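Local coordinates for enoyl CoA hydratase/isomerase (Crotonase) (Legionella pneumophila subsp. pneumophila, PDB 3I47), which probably acts as an enoyl-CoA hydratase or isomerase of the crotonase family, working on acyl groups carried by coenzyme A, at residues A65-T68 against W69-S72; C183-D186 against D187-L190. All blocks are in the same frame, centred on the assembly; numbering follows the deposited sequence.

Contact 1: residues A65-T68 against W69-S72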
ATOM      1  N   ALA A  65      -8.543  14.496   7.534  1.00 14.88           N
ATOM      2  CA  ALA A  65      -7.437  15.428   7.766  1.00 14.94           C
ATOM      3  C   ALA A  65      -7.531  15.974   9.177  1.00 14.74           C
ATOM      4  O   ALA A  65      -8.628  16.195   9.702  1.00 15.59           O
ATOM      5  CB  ALA A  65      -7.481  16.560   6.749  1.00 15.63           C
ATOM      6  N   ASP A  66      -6.369  16.180   9.798  1.00 14.22           N
ATOM      7  CA  ASP A  66      -6.304  16.764  11.132  1.00 14.82           C
ATOM      8  C   ASP A  66      -6.825  18.206  11.129  1.00 15.10           C
ATOM      9  O   ASP A  66      -6.478  18.994  10.250  1.00 15.12           O
ATOM     10  CB  ASP A  66      -4.862  16.732  11.630  1.00 16.18           C
ATOM     11  CG  ASP A  66      -4.725  17.296  13.027  1.00 17.95           C
ATOM     12  OD1 ASP A  66      -4.532  18.527  13.153  1.00 18.16           O
ATOM     13  OD2 ASP A  66      -4.841  16.514  13.999  1.00 18.46           O
ATOM     14  N   LEU A  67      -7.666  18.527  12.109  1.00 16.03           N
ATOM     15  CA  LEU A  67      -8.359  19.825  12.130  1.00 17.98           C
ATOM     16  C   LEU A  67      -7.423  21.008  12.365  1.00 16.65           C
ATOM     17  O   LEU A  67      -7.641  22.084  11.808  1.00 16.75           O
ATOM     18  CB  LEU A  67      -9.479  19.822  13.175  1.00 21.08           C
ATOM     19  CG  LEU A  67     -10.707  18.982  12.812  1.00 26.37           C
ATOM     20  CD1 LEU A  67     -11.675  18.945  13.988  1.00 23.73           C
ATOM     21  CD2 LEU A  67     -11.400  19.536  11.570  1.00 23.86           C
ATOM     22  N   THR A  68      -6.387  20.807  13.172  1.00 16.13           N
ATOM     23  CA  THR A  68      -5.386  21.860  13.378  1.00 15.23           C
ATOM     24  C   THR A  68      -4.640  22.135  12.075  1.00 14.70           C
ATOM     25  O   THR A  68      -4.464  23.292  11.674  1.00 15.46           O
ATOM     26  CB  THR A  68      -4.395  21.472  14.476  1.00 14.87           C
ATOM     27  OG1 THR A  68      -5.113  21.188  15.686  1.00 17.79           O
ATOM     28  CG2 THR A  68      -3.362  22.580  14.698  1.00 18.00           C
ATOM     29  N   TRP A  69      -4.214  21.064  11.406  1.00 14.28           N
ATOM     30  CA  TRP A  69      -3.557  21.207  10.123  1.00 13.85           C
ATOM     31  C   TRP A  69      -4.487  21.865   9.095  1.00 14.17           C
ATOM     32  O   TRP A  69      -4.044  22.708   8.319  1.00 14.22           O
ATOM     33  CB  TRP A  69      -3.045  19.840   9.622  1.00 14.10           C
ATOM     34  CG  TRP A  69      -2.574  19.899   8.200  1.00 14.32           C
ATOM     35  CD1 TRP A  69      -1.333  20.246   7.759  1.00 14.65           C
ATOM     36  CD2 TRP A  69      -3.363  19.655   7.037  1.00 14.13           C
ATOM     37  NE1 TRP A  69      -1.294  20.233   6.391  1.00 14.33           N
ATOM     38  CE2 TRP A  69      -2.528  19.878   5.914  1.00 14.46           C
ATOM     39  CE3 TRP A  69      -4.695  19.279   6.831  1.00 14.56           C
ATOM     40  CZ2 TRP A  69      -2.975  19.718   4.604  1.00 14.44           C
ATOM     41  CZ3 TRP A  69      -5.144  19.141   5.532  1.00 14.63           C
ATOM     42  CH2 TRP A  69      -4.284  19.360   4.430  1.00 15.01           C
ATOM     43  N   MET A  70      -5.763  21.480   9.084  1.00 14.56           N
ATOM     44  CA  MET A  70      -6.691  22.059   8.113  1.00 15.92           C
ATOM     45  C   MET A  70      -6.809  23.577   8.279  1.00 15.46           C
ATOM     46  O   MET A  70      -6.825  24.318   7.291  1.00 15.12           O
ATOM     47  CB  MET A  70      -8.074  21.410   8.181  1.00 19.00           C
ATOM     48  CG  MET A  70      -8.991  21.885   7.058  1.00 15.27           C
ATOM     49  SD  MET A  70     -10.516  20.912   6.911  1.00 24.71           S
ATOM     50  CE  MET A  70     -10.053  19.383   7.752  1.00 10.16           C
ATOM     51  N   GLN A  71      -6.879  24.032   9.526  1.00 15.28           N
ATOM     52  CA  GLN A  71      -6.941  25.467   9.773  1.00 16.56           C
ATOM     53  C   GLN A  71      -5.658  26.169   9.293  1.00 15.85           C
ATOM     54  O   GLN A  71      -5.716  27.255   8.693  1.00 16.50           O
ATOM     55  CB  GLN A  71      -7.211  25.760  11.248  1.00 18.79           C
ATOM     56  CG  GLN A  71      -7.255  27.273  11.566  1.00 26.63           C
ATOM     57  CD  GLN A  71      -8.379  28.019  10.837  1.00 22.24           C
ATOM     58  OE1 GLN A  71      -9.529  28.042  11.304  1.00 28.05           O
ATOM     59  NE2 GLN A  71      -8.049  28.656   9.702  1.00 26.87           N
ATOM     60  N   SER A  72      -4.512  25.541   9.532  1.00 14.74           N
ATOM     61  CA  SER A  72      -3.237  26.089   9.067  1.00 14.24           C
ATOM     62  C   SER A  72      -3.213  26.147   7.540  1.00 13.69           C
ATOM     63  O   SER A  72      -2.856  27.173   6.948  1.00 14.72           O
ATOM     64  CB  SER A  72      -2.071  25.235   9.561  1.00 14.83           C
ATOM     65  OG  SER A  72      -2.004  25.276  10.972  1.00 15.27           O
TER
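Asp66 caps the first turn of helix 67-74, its carboxylate reaching forward to the backbone N of Trp69. This is the N-cap of a short surface helix in a crotonase-like chain; in this family the segment leading into such a helix, with its Gly-Ala-Asp sequence, usually lies along the acyl-CoA pocket and contributes to the oxyanion hole, and a similar place is likely here. The tight part is the cap. Asp66 OD1 accepts from Trp69 N at 3.1 Å, nearly straight (N-H...O 163°) and through the anti lone pair, and a weak, more bent bond from Thr68 N ends on the same oxygen. With CG anti to the backbone N (chi1 -179°), the carboxylate is carried forward beside those two amides, where the partial positive charge of the helix start probably stabilises its negative form. The main-chain oxygen of Asp66 is occupied as well: Met70 N lies 2.8 Å from Asp66 O, in the carbonyl plane, and the indole edge of Trp69 comes near the same oxygen. Asp66 is buried, and Lys24, Ala27 and Asp29 also touch its side chain. Trp69 NE1 is hydrogen-bonded to Asp84 OD1, which anchors the pyrrole side of the indole.

Packing is looser on the Met70 flank, where Leu67 and Met70 run side by side and Leu67 CD2 meets Met70 CE at 4.1 Å. Leu67, Thr68 and Gln71 are exposed; here regular helical bonds, Gln71 N to Leu67 O and Ser72 N to Thr68 O, carry the turn onward. Between the two regions sits the methyl of Ala65, with CB 3.7 Å from Trp69 CZ3, oblique to the indole, and 3.9 Å from Met70 CE.

Contact 2: residues C183-D186 against D187-L190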
ATOM      1  N   CYS A 183     -11.294  -9.182   2.341  1.00 16.27           N
ATOM      2  CA  CYS A 183     -12.223  -8.586   3.278  1.00 17.71           C
ATOM      3  C   CYS A 183     -12.459  -9.660   4.333  1.00 18.96           C
ATOM      4  O   CYS A 183     -12.959 -10.755   4.024  1.00 20.96           O
ATOM      5  CB  CYS A 183     -13.500  -8.186   2.535  1.00 18.81           C
ATOM      6  SG  CYS A 183     -14.730  -7.311   3.527  1.00 28.26           S
ATOM      7  N   VAL A 184     -12.052  -9.369   5.564  1.00 18.06           N
ATOM      8  CA  VAL A 184     -11.923 -10.393   6.609  1.00 18.11           C
ATOM      9  C   VAL A 184     -12.586  -9.941   7.917  1.00 17.56           C
ATOM     10  O   VAL A 184     -12.841  -8.745   8.107  1.00 17.34           O
ATOM     11  CB  VAL A 184     -10.427 -10.763   6.832  1.00 18.43           C
ATOM     12  CG1 VAL A 184      -9.800 -11.297   5.532  1.00 20.31           C
ATOM     13  CG2 VAL A 184      -9.658  -9.556   7.331  1.00 19.77           C
ATOM     14  N   PRO A 185     -12.904 -10.885   8.831  1.00 17.56           N
ATOM     15  CA  PRO A 185     -13.594 -10.512  10.063  1.00 17.75           C
ATOM     16  C   PRO A 185     -12.843  -9.475  10.888  1.00 18.23           C
ATOM     17  O   PRO A 185     -11.616  -9.539  10.989  1.00 18.56           O
ATOM     18  CB  PRO A 185     -13.686 -11.846  10.822  1.00 18.28           C
ATOM     19  CG  PRO A 185     -13.709 -12.872   9.734  1.00 16.37           C
ATOM     20  CD  PRO A 185     -12.717 -12.345   8.743  1.00 17.99           C
ATOM     21  N   ASP A 186     -13.590  -8.531  11.463  1.00 17.84           N
ATOM     22  CA  ASP A 186     -13.024  -7.430  12.254  1.00 18.81           C
ATOM     23  C   ASP A 186     -11.997  -7.866  13.318  1.00 19.18           C
ATOM     24  O   ASP A 186     -10.899  -7.302  13.422  1.00 18.86           O
ATOM     25  CB  ASP A 186     -14.149  -6.661  12.966  1.00 20.56           C
ATOM     26  CG  ASP A 186     -15.049  -5.863  12.014  1.00 26.64           C
ATOM     27  OD1 ASP A 186     -14.820  -5.841  10.792  1.00 22.43           O
ATOM     28  OD2 ASP A 186     -16.006  -5.232  12.517  1.00 22.50           O
ATOM     29  N   ASP A 187     -12.360  -8.861  14.118  1.00 19.67           N
ATOM     30  CA  ASP A 187     -11.561  -9.172  15.299  1.00 21.40           C
ATOM     31  C   ASP A 187     -10.310  -9.964  14.967  1.00 20.15           C
ATOM     32  O   ASP A 187      -9.463 -10.161  15.843  1.00 21.28           O
ATOM     33  CB  ASP A 187     -12.394  -9.889  16.359  1.00 24.54           C
ATOM     34  CG  ASP A 187     -13.480  -9.003  16.949  1.00 28.87           C
ATOM     35  OD1 ASP A 187     -13.432  -7.758  16.785  1.00 26.96           O
ATOM     36  OD2 ASP A 187     -14.390  -9.562  17.588  1.00 27.00           O
ATOM     37  N   THR A 188     -10.184 -10.408  13.713  1.00 17.94           N
ATOM     38  CA  THR A 188      -8.972 -11.130  13.289  1.00 16.80           C
ATOM     39  C   THR A 188      -8.234 -10.494  12.103  1.00 14.73           C
ATOM     40  O   THR A 188      -7.440 -11.139  11.418  1.00 13.96           O
ATOM     41  CB  THR A 188      -9.247 -12.619  13.052  1.00 17.91           C
ATOM     42  OG1 THR A 188     -10.449 -12.768  12.288  1.00 23.05           O
ATOM     43  CG2 THR A 188      -9.382 -13.348  14.379  1.00 22.99           C
ATOM     44  N   LEU A 189      -8.472  -9.201  11.886  1.00 13.94           N
ATOM     45  CA  LEU A 189      -7.811  -8.476  10.810  1.00 13.75           C
ATOM     46  C   LEU A 189      -6.288  -8.535  10.941  1.00 13.67           C
ATOM     47  O   LEU A 189      -5.594  -8.852   9.967  1.00 13.22           O
ATOM     48  CB  LEU A 189      -8.297  -7.017  10.779  1.00 14.11           C
ATOM     49  CG  LEU A 189      -7.645  -6.082   9.751  1.00 13.50           C
ATOM     50  CD1 LEU A 189      -7.930  -6.540   8.308  1.00 14.25           C
ATOM     51  CD2 LEU A 189      -8.148  -4.648   9.955  1.00 14.48           C
ATOM     52  N   LEU A 190      -5.780  -8.234  12.139  1.00 14.41           N
ATOM     53  CA  LEU A 190      -4.341  -8.268  12.378  1.00 15.35           C
ATOM     54  C   LEU A 190      -3.763  -9.662  12.152  1.00 14.91           C
ATOM     55  O   LEU A 190      -2.785  -9.829  11.415  1.00 14.52           O
ATOM     56  CB  LEU A 190      -4.023  -7.785  13.807  1.00 16.66           C
ATOM     57  CG  LEU A 190      -2.538  -7.795  14.190  1.00 19.85           C
ATOM     58  CD1 LEU A 190      -1.721  -6.893  13.278  1.00 17.92           C
ATOM     59  CD2 LEU A 190      -2.359  -7.366  15.659  1.00 18.05           C
TER
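Val184 and Leu189 make the apolar part of this turn, their side chains crossing at about a right angle with Val184 CG2 3.6 Å from Leu189 CD1. The CG2 branch of Val184 stands between its own backbone N and carbonyl carbon, which directs it at Leu189. With CG anti to its N (chi1 177°) and the second torsion bent to 63°, Leu189 brings CD1 against Val184, and both side chains are buried against Ile125 of strand 123-127. A lesser touch is that of Pro185 CB with Thr188 OG1, at 3.7 Å, on the exposed side.

Backbone hydrogen bonds close the bend. Thr188 N donates to Pro185 O at 3.2 Å, approaching from well above the carbonyl plane, so that no lone pair is met squarely. The next bond, Leu189 N to Asp186 O, is weak at 3.4 Å although almost straight (166°). Together these i to i+3 bonds form a short 3-10-like turn that links edge strand 182-184 of the six-stranded mixed sheet to helix 189-201. Thr188 occupies the N-cap position of that helix, but its side chain makes no capping bond.

Among the charged groups, both carboxylate oxygens of Asp186 are hydrogen-bonded to residues beyond the turn, OD2 with Ser129 OG and OD1 with Thr128 OG1. The like-charged Asp187 keeps apart, its OD1 lying 5.6 Å from Asp186 OD2.

Contact 1 comes first along the chain and closes well before contact 2 opens; their centres are 31 Å apart and their nearest atoms about 19 Å, so the two never touch. Both stand at the N-terminal end of a helix that comes after a strand of the six-stranded mixed sheet: helix 67-74 follows inner strand 51-56 by way of a loop, while helix 189-201 follows edge strand 182-184 after a turn of four residues. Contact 1 is at the surface, its centre about 24 Å from that of the chain; the centre of contact 2, partly buried, is about 17 Å from it. In this crotonase fold, contact 1 probably adjoins the oxyanion-hole segment, as in relatives, whereas contact 2 packs a helix start against the sheet edge.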